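Local coordinates for protein acetyl-CoA acetyltransferase A (PDB 6BJA) that probably transfers an acetyl group between acetyl-CoA molecules, as a member of the thiolase family that binds coenzyme A, at residues A[25-30]-A[221-226]; A[113-118]-A[271-276]; A[123-128]-A[146-151]. One frame throughout, in Å; residues are numbered along the deposited sequence.

Contact 1 (A[25-30]-A[221-226])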
# COMPACT_ATOMS: atom_id res chain seq x y z
N ARG A 25 -8.58 -18.23 4.18
CA ARG A 25 -9.55 -17.42 3.44
C ARG A 25 -10.82 -18.22 3.17
O ARG A 25 -11.38 -18.16 2.07
CB ARG A 25 -8.96 -16.92 2.13
CG ARG A 25 -7.64 -16.15 2.25
CD ARG A 25 -7.79 -14.86 3.00
NE ARG A 25 -8.79 -13.97 2.41
CZ ARG A 25 -9.27 -12.87 2.99
NH1 ARG A 25 -8.83 -12.47 4.18
NH2 ARG A 25 -10.21 -12.16 2.36
N SER A 26 -11.27 -18.95 4.18
CA SER A 26 -12.46 -19.79 4.07
C SER A 26 -13.54 -19.34 5.05
O SER A 26 -13.74 -18.14 5.26
CB SER A 26 -12.06 -21.25 4.30
OG SER A 26 -13.13 -22.14 3.98
N THR A 27 -14.23 -20.31 5.64
CA THR A 27 -15.43 -20.07 6.40
C THR A 27 -15.28 -19.11 7.58
O THR A 27 -16.22 -18.38 7.90
CB THR A 27 -15.96 -21.41 6.91
OG1 THR A 27 -16.10 -22.31 5.78
CG2 THR A 27 -17.29 -21.26 7.63
N LEU A 28 -14.10 -19.06 8.19
CA LEU A 28 -13.90 -18.20 9.35
C LEU A 28 -13.24 -16.87 9.00
O LEU A 28 -12.87 -16.14 9.90
CB LEU A 28 -13.05 -18.92 10.40
CG LEU A 28 -13.63 -20.20 10.98
CD1 LEU A 28 -12.68 -20.77 12.00
CD2 LEU A 28 -15.01 -19.97 11.59
N THR A 29 -13.13 -16.53 7.73
CA THR A 29 -12.46 -15.27 7.35
C THR A 29 -13.04 -14.05 8.05
O THR A 29 -12.32 -13.15 8.45
CB THR A 29 -12.53 -15.03 5.84
OG1 THR A 29 -11.87 -16.10 5.16
CG2 THR A 29 -11.84 -13.74 5.45
N SER A 30 -14.36 -14.02 8.24
CA SER A 30 -14.99 -12.85 8.82
C SER A 30 -14.81 -12.74 10.33
O SER A 30 -15.20 -11.73 10.94
CB SER A 30 -16.48 -12.85 8.47
OG SER A 30 -17.14 -13.90 9.15
N GLU A 221 -17.08 -28.76 11.59
CA GLU A 221 -16.07 -29.78 11.25
C GLU A 221 -14.81 -29.12 10.70
O GLU A 221 -14.89 -28.13 10.00
CB GLU A 221 -16.59 -30.77 10.20
CG GLU A 221 -17.82 -31.53 10.59
CD GLU A 221 -18.15 -32.60 9.56
OE1 GLU A 221 -17.54 -32.61 8.46
OE2 GLU A 221 -19.02 -33.44 9.86
N ASP A 222 -13.65 -29.69 11.02
CA ASP A 222 -12.40 -29.28 10.42
C ASP A 222 -12.51 -29.31 8.90
O ASP A 222 -13.16 -30.20 8.33
CB ASP A 222 -11.26 -30.19 10.87
CG ASP A 222 -11.02 -30.16 12.37
OD1 ASP A 222 -11.10 -29.07 12.99
OD2 ASP A 222 -10.75 -31.23 12.94
N GLU A 223 -11.88 -28.35 8.23
CA GLU A 223 -11.98 -28.24 6.77
C GLU A 223 -10.84 -28.90 6.00
O GLU A 223 -11.06 -29.41 4.92
CB GLU A 223 -12.06 -26.76 6.36
CG GLU A 223 -13.29 -26.07 6.86
CD GLU A 223 -13.55 -24.71 6.21
OE1 GLU A 223 -12.58 -24.02 5.83
OE2 GLU A 223 -14.75 -24.34 6.06
N GLU A 224 -9.62 -28.84 6.52
CA GLU A 224 -8.47 -29.20 5.68
C GLU A 224 -8.46 -30.65 5.27
O GLU A 224 -8.03 -30.97 4.17
CB GLU A 224 -7.16 -28.87 6.40
CG GLU A 224 -5.89 -29.46 5.72
CD GLU A 224 -5.66 -29.02 4.26
OE1 GLU A 224 -6.07 -27.88 3.90
OE2 GLU A 224 -5.02 -29.80 3.49
N TYR A 225 -8.92 -31.55 6.14
CA TYR A 225 -8.72 -32.98 5.87
C TYR A 225 -9.52 -33.43 4.66
O TYR A 225 -9.20 -34.46 4.05
CB TYR A 225 -9.08 -33.82 7.10
CG TYR A 225 -10.56 -34.07 7.30
CD1 TYR A 225 -11.34 -33.18 8.03
CD2 TYR A 225 -11.17 -35.20 6.78
CE1 TYR A 225 -12.69 -33.39 8.21
CE2 TYR A 225 -12.52 -35.42 6.96
CZ TYR A 225 -13.27 -34.52 7.68
OH TYR A 225 -14.63 -34.74 7.87
N LYS A 226 -10.54 -32.65 4.29
CA LYS A 226 -11.37 -32.99 3.13
C LYS A 226 -10.74 -32.60 1.79
O LYS A 226 -11.24 -32.98 0.72
CB LYS A 226 -12.74 -32.31 3.25
CG LYS A 226 -13.47 -32.68 4.52
CD LYS A 226 -14.79 -31.93 4.66
CE LYS A 226 -15.09 -31.59 6.11
NZ LYS A 226 -16.46 -31.03 6.28

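Contact 2 (A[113-118]-A[271-276])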
# COMPACT_ATOMS: atom_id res chain seq x y z
N TYR A 113 0.54 -18.32 43.25
CA TYR A 113 0.08 -16.98 42.92
C TYR A 113 -1.37 -16.99 42.48
O TYR A 113 -2.16 -16.12 42.86
CB TYR A 113 0.94 -16.39 41.82
CG TYR A 113 0.61 -14.98 41.44
CD1 TYR A 113 0.48 -13.99 42.40
CD2 TYR A 113 0.52 -14.61 40.11
CE1 TYR A 113 0.23 -12.69 42.05
CE2 TYR A 113 0.26 -13.32 39.74
CZ TYR A 113 0.11 -12.35 40.73
OH TYR A 113 -0.14 -11.06 40.37
N ARG A 114 -1.71 -17.99 41.66
CA ARG A 114 -3.08 -18.15 41.14
C ARG A 114 -3.69 -19.49 41.53
O ARG A 114 -2.98 -20.47 41.79
CB ARG A 114 -3.10 -18.06 39.62
CG ARG A 114 -2.58 -16.79 39.04
CD ARG A 114 -3.28 -15.58 39.57
NE ARG A 114 -2.92 -14.39 38.82
CZ ARG A 114 -3.32 -13.16 39.11
NH1 ARG A 114 -4.12 -12.96 40.16
NH2 ARG A 114 -2.95 -12.13 38.37
N ARG A 115 -5.02 -19.52 41.51
CA ARG A 115 -5.78 -20.75 41.74
C ARG A 115 -6.47 -21.24 40.48
O ARG A 115 -6.65 -22.43 40.31
CB ARG A 115 -6.84 -20.52 42.82
CG ARG A 115 -6.31 -20.45 44.25
CD ARG A 115 -7.31 -19.74 45.16
NE ARG A 115 -8.54 -20.48 45.42
CZ ARG A 115 -8.70 -21.36 46.41
NH1 ARG A 115 -9.85 -21.98 46.57
NH2 ARG A 115 -7.70 -21.63 47.24
N ILE A 116 -6.89 -20.30 39.63
CA ILE A 116 -7.72 -20.61 38.46
C ILE A 116 -7.32 -19.72 37.30
O ILE A 116 -7.34 -18.51 37.42
CB ILE A 116 -9.22 -20.40 38.75
CG1 ILE A 116 -9.67 -21.24 39.94
CG2 ILE A 116 -10.04 -20.75 37.51
CD1 ILE A 116 -11.03 -20.82 40.49
N VAL A 117 -6.95 -20.30 36.16
CA VAL A 117 -6.64 -19.49 35.01
C VAL A 117 -7.19 -20.12 33.74
O VAL A 117 -7.50 -21.32 33.73
CB VAL A 117 -5.12 -19.28 34.82
CG1 VAL A 117 -4.45 -18.73 36.10
CG2 VAL A 117 -4.47 -20.52 34.41
N VAL A 118 -7.32 -19.31 32.70
CA VAL A 118 -7.62 -19.86 31.38
C VAL A 118 -6.41 -19.61 30.47
O VAL A 118 -5.86 -18.50 30.41
CB VAL A 118 -8.93 -19.26 30.78
CG1 VAL A 118 -8.84 -17.77 30.47
CG2 VAL A 118 -9.33 -20.09 29.54
N VAL A 271 -10.17 -27.63 43.33
CA VAL A 271 -10.86 -28.87 43.03
C VAL A 271 -11.49 -29.45 44.29
O VAL A 271 -12.66 -29.82 44.29
CB VAL A 271 -9.89 -29.86 42.39
CG1 VAL A 271 -10.52 -31.22 42.25
CG2 VAL A 271 -9.47 -29.33 41.03
N GLN A 272 -10.72 -29.50 45.37
CA GLN A 272 -11.20 -30.06 46.62
C GLN A 272 -12.36 -29.24 47.18
O GLN A 272 -13.42 -29.78 47.51
CB GLN A 272 -10.05 -30.14 47.64
CG GLN A 272 -9.27 -31.46 47.63
CD GLN A 272 -7.98 -31.42 46.81
OE1 GLN A 272 -6.92 -31.04 47.31
NE2 GLN A 272 -8.06 -31.83 45.54
N GLU A 273 -12.16 -27.93 47.26
CA GLU A 273 -13.17 -27.05 47.83
C GLU A 273 -14.47 -27.03 47.02
O GLU A 273 -15.55 -26.86 47.58
CB GLU A 273 -12.63 -25.62 47.94
CG GLU A 273 -11.59 -25.44 49.03
CD GLU A 273 -10.96 -24.05 49.02
OE1 GLU A 273 -11.34 -23.21 48.17
OE2 GLU A 273 -10.07 -23.81 49.87
N GLY A 274 -14.35 -27.22 45.71
CA GLY A 274 -15.49 -27.15 44.82
C GLY A 274 -16.16 -28.47 44.53
O GLY A 274 -17.17 -28.50 43.83
N ARG A 275 -15.61 -29.55 45.06
CA ARG A 275 -16.06 -30.89 44.73
C ARG A 275 -16.07 -31.12 43.22
O ARG A 275 -16.97 -31.75 42.67
CB ARG A 275 -17.45 -31.12 45.32
CG ARG A 275 -17.53 -30.81 46.80
CD ARG A 275 -18.90 -31.12 47.36
NE ARG A 275 -19.25 -32.52 47.17
CZ ARG A 275 -20.44 -33.06 47.44
NH1 ARG A 275 -21.42 -32.30 47.92
NH2 ARG A 275 -20.64 -34.35 47.23
N LEU A 276 -15.03 -30.62 42.55
CA LEU A 276 -14.94 -30.72 41.10
C LEU A 276 -14.43 -32.07 40.62
O LEU A 276 -13.79 -32.81 41.36
CB LEU A 276 -14.03 -29.63 40.55
CG LEU A 276 -14.38 -28.20 40.95
CD1 LEU A 276 -13.42 -27.22 40.32
CD2 LEU A 276 -15.83 -27.87 40.57

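Contact 3 (A[123-128]-A[146-151])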
# COMPACT_ATOMS: atom_id res chain seq x y z
N GLU A 123 -5.53 -18.04 16.38
CA GLU A 123 -4.84 -17.51 15.23
C GLU A 123 -5.78 -17.40 14.06
O GLU A 123 -6.50 -18.36 13.74
CB GLU A 123 -3.64 -18.39 14.85
CG GLU A 123 -2.63 -17.67 13.96
CD GLU A 123 -1.71 -16.74 14.76
OE1 GLU A 123 -1.06 -17.25 15.71
OE2 GLU A 123 -1.60 -15.54 14.42
N SER A 124 -5.82 -16.22 13.45
CA SER A 124 -6.55 -16.02 12.21
C SER A 124 -5.54 -15.67 11.13
O SER A 124 -5.24 -14.49 10.90
CB SER A 124 -7.58 -14.91 12.34
OG SER A 124 -8.29 -14.74 11.12
N MET A 125 -5.02 -16.68 10.47
CA MET A 125 -4.03 -16.43 9.46
C MET A 125 -4.68 -15.79 8.23
O MET A 125 -4.03 -15.04 7.49
CB MET A 125 -3.29 -17.72 9.14
CG MET A 125 -2.60 -18.27 10.37
SD MET A 125 -1.65 -19.81 10.19
CE MET A 125 -0.12 -19.24 9.40
N SER A 126 -5.99 -16.00 8.07
CA SER A 126 -6.75 -15.34 7.02
C SER A 126 -6.68 -13.83 7.08
O SER A 126 -6.85 -13.16 6.07
CB SER A 126 -8.21 -15.75 7.10
OG SER A 126 -8.38 -17.12 6.77
N ASN A 127 -6.51 -13.28 8.28
CA ASN A 127 -6.55 -11.84 8.46
C ASN A 127 -5.19 -11.20 8.72
O ASN A 127 -5.10 -10.01 9.04
CB ASN A 127 -7.51 -11.51 9.59
CG ASN A 127 -8.93 -11.65 9.15
OD1 ASN A 127 -9.39 -10.88 8.31
ND2 ASN A 127 -9.63 -12.65 9.67
N ALA A 128 -4.11 -11.97 8.56
CA ALA A 128 -2.77 -11.40 8.65
C ALA A 128 -2.57 -10.43 7.49
O ALA A 128 -2.82 -10.78 6.33
CB ALA A 128 -1.75 -12.51 8.61
N ASP A 146 4.59 -9.62 3.39
CA ASP A 146 3.51 -10.49 3.86
C ASP A 146 3.75 -10.92 5.30
O ASP A 146 4.74 -11.57 5.60
CB ASP A 146 3.43 -11.70 2.94
CG ASP A 146 2.17 -12.52 3.14
OD1 ASP A 146 1.63 -12.51 4.26
OD2 ASP A 146 1.71 -13.15 2.16
N ALA A 147 2.85 -10.53 6.20
CA ALA A 147 2.97 -10.89 7.60
C ALA A 147 3.15 -12.40 7.78
O ALA A 147 3.88 -12.84 8.66
CB ALA A 147 1.75 -10.42 8.39
N LEU A 148 2.45 -13.18 6.97
CA LEU A 148 2.53 -14.64 7.10
C LEU A 148 3.93 -15.15 6.89
O LEU A 148 4.39 -16.04 7.60
CB LEU A 148 1.59 -15.32 6.11
CG LEU A 148 0.10 -15.08 6.23
CD1 LEU A 148 -0.57 -15.65 5.00
CD2 LEU A 148 -0.43 -15.75 7.47
N GLN A 149 4.61 -14.57 5.91
CA GLN A 149 5.97 -14.92 5.60
C GLN A 149 6.93 -14.38 6.65
O GLN A 149 7.65 -15.12 7.31
CB GLN A 149 6.32 -14.36 4.24
CG GLN A 149 7.45 -15.00 3.51
CD GLN A 149 7.41 -14.63 2.04
OE1 GLN A 149 7.46 -13.45 1.69
NE2 GLN A 149 7.26 -15.64 1.18
N ARG A 150 6.94 -13.07 6.80
CA ARG A 150 7.93 -12.42 7.62
C ARG A 150 7.82 -12.76 9.10
O ARG A 150 8.83 -13.01 9.76
CB ARG A 150 7.85 -10.92 7.41
CG ARG A 150 8.71 -10.10 8.35
CD ARG A 150 10.18 -10.39 8.19
NE ARG A 150 10.94 -9.48 9.04
CZ ARG A 150 12.14 -9.74 9.57
NH1 ARG A 150 12.75 -10.89 9.37
NH2 ARG A 150 12.72 -8.81 10.32
N ASP A 151 6.60 -12.77 9.64
CA ASP A 151 6.41 -12.97 11.07
C ASP A 151 5.94 -14.38 11.44
O ASP A 151 5.88 -14.72 12.62
CB ASP A 151 5.42 -11.93 11.60
CG ASP A 151 5.94 -10.48 11.53
OD1 ASP A 151 7.17 -10.29 11.44
OD2 ASP A 151 5.11 -9.54 11.59

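Contact 1 (A[25-30]-A[221-226])
E223 spreads its carboxylate across the first two residues of a type I beta turn, S26 to T29, so that one acid group takes both neighbouring hydroxyls of the loop that follows strand 11-23. S26 OG donates to E223 OE1 at 2.7 Å, reaching that oxygen on its syn side, 18° out of the carboxylate plane. T27 OG1 donates to the other oxygen, E223 OE2, at a very short 2.5 Å, an exact length that is doubtful. The E223 chain runs extended beyond CG (chi2 -167°), which carries the acid across a backbone gap of 8.9 Å between T27 CA and E223 CA. In the next shell, S23 N bonds to E223 OE1, giving that oxygen two donors, while backbone hydrogen bonding between E223 and I21 ties the acid's main chain to strand 11-23. R227 NH2 adds a long, weak ion pair with E223 OE1. The contact joins the loop before helix 33-48 to the loop after strand 218-219, both within the N-terminal thiolase domain, at the protein surface. The turn is closed twice at one acceptor: T29 N lies 3.0 Å and T29 OG1 2.8 Å from S26 O, both from the same face of the carbonyl plane.

Contact 2 (A[113-118]-A[271-276])
The last turn of helix 268-274 ends in a Schellman motif, and from it E273 reaches out to form a surface salt bridge with R115, just ahead of strand 116-124. The bond runs from R115 NH1 to E273 OE1 at 2.5 Å, short enough that its exact length is doubtful. It is also bent, with an angle of 133° at the hydrogen. The oxygen lies close to the guanidinium plane, at its edge, whereas NH1 stands above the carboxylate plane, 41° out of it. The two flat groups are turned 33° against each other and do not pair side by side: the other acid oxygen, E273 OE2, stays 3.8 Å from R115 NH1. The bend of the R115 chain at chi3 turns the guanidinium toward the helix, while E273 comes in extended beyond CG, the two side chains crossing at about a right angle. R115 NH2 makes a salt bridge with E269, the arginine's stronger partner, one turn earlier on the same helix, so one guanidinium lies between two carboxylates, which would probably favour its charged form. Two backbone bonds reach back into the last turn, L276 N to V271 O at 3.0 Å and R275 N to Q272 O at 3.3 Å; the positive phi of R275 completes the Schellman motif. R115 also packs on V270 and shares backbone hydrogen bonding with S267. The contact links the start of strand 116-124 to the helix that directly follows its antiparallel neighbour, strand 257-267; strand 57-61, parallel to it, flanks the other side.

Contact 3 (A[123-128]-A[146-151])
Apolar packing makes this contact, where M125 and A128 both meet one methyl, L148 CD2. A128 CB lies 3.7 Å from L148 CD2 and also touches A147, with A128 CB to A147 CB at 4.1 Å. M125 comes in from both ends of its side chain: CB is 3.9 Å from L148 CD2, and the bend at chi3 (78°) brings CE back to 4.0 Å from the same methyl. The M125 carbonyl oxygen borders this methyl too. No hydrogen bond crosses between the two segments; their polar groups bond within each and to residues beyond. D146, the N-cap of helix 147-153, accepts from L148 N through OD1 at 2.9 Å, the donor standing 36° above the carboxylate plane; the same OD1 meets R134 of the second subunit in a salt bridge. On the other segment, N127 ND2 bonds to S124 OG at 2.9 Å and 161°, spanning the 3-10 turn 125-127, and also bonds to T29 O. Backbone hydrogen bonding of A147 with P129 leads into strand 130-132, L357 of helix 357-371 touches M125, and F139 of the third subunit packs on L148, setting this junction between strand 116-124 and helix 147-153 against the tetramer interfaces.

In the fold
Contacts 1 and 3 are directly joined, with centres 16 Å apart: R25 N lies 2.8 Å from S126 OG and T29 O lies 3.0 Å from N127 ND2, both probable hydrogen bonds. Contact 3 is also the nearer to the catalytic region. The M125 side chain is about 6 Å from bound coenzyme A and about 6 Å from the side chain of H355, a predicted proton acceptor. In contact 1 the S26 side chain lies about 11 Å from coenzyme A. Contact 2 lies away from the annotated sites, its centre about 36 Å from that of contact 3, yet both use strand 116-124, whose two ends they mark, and both touch the second subunit.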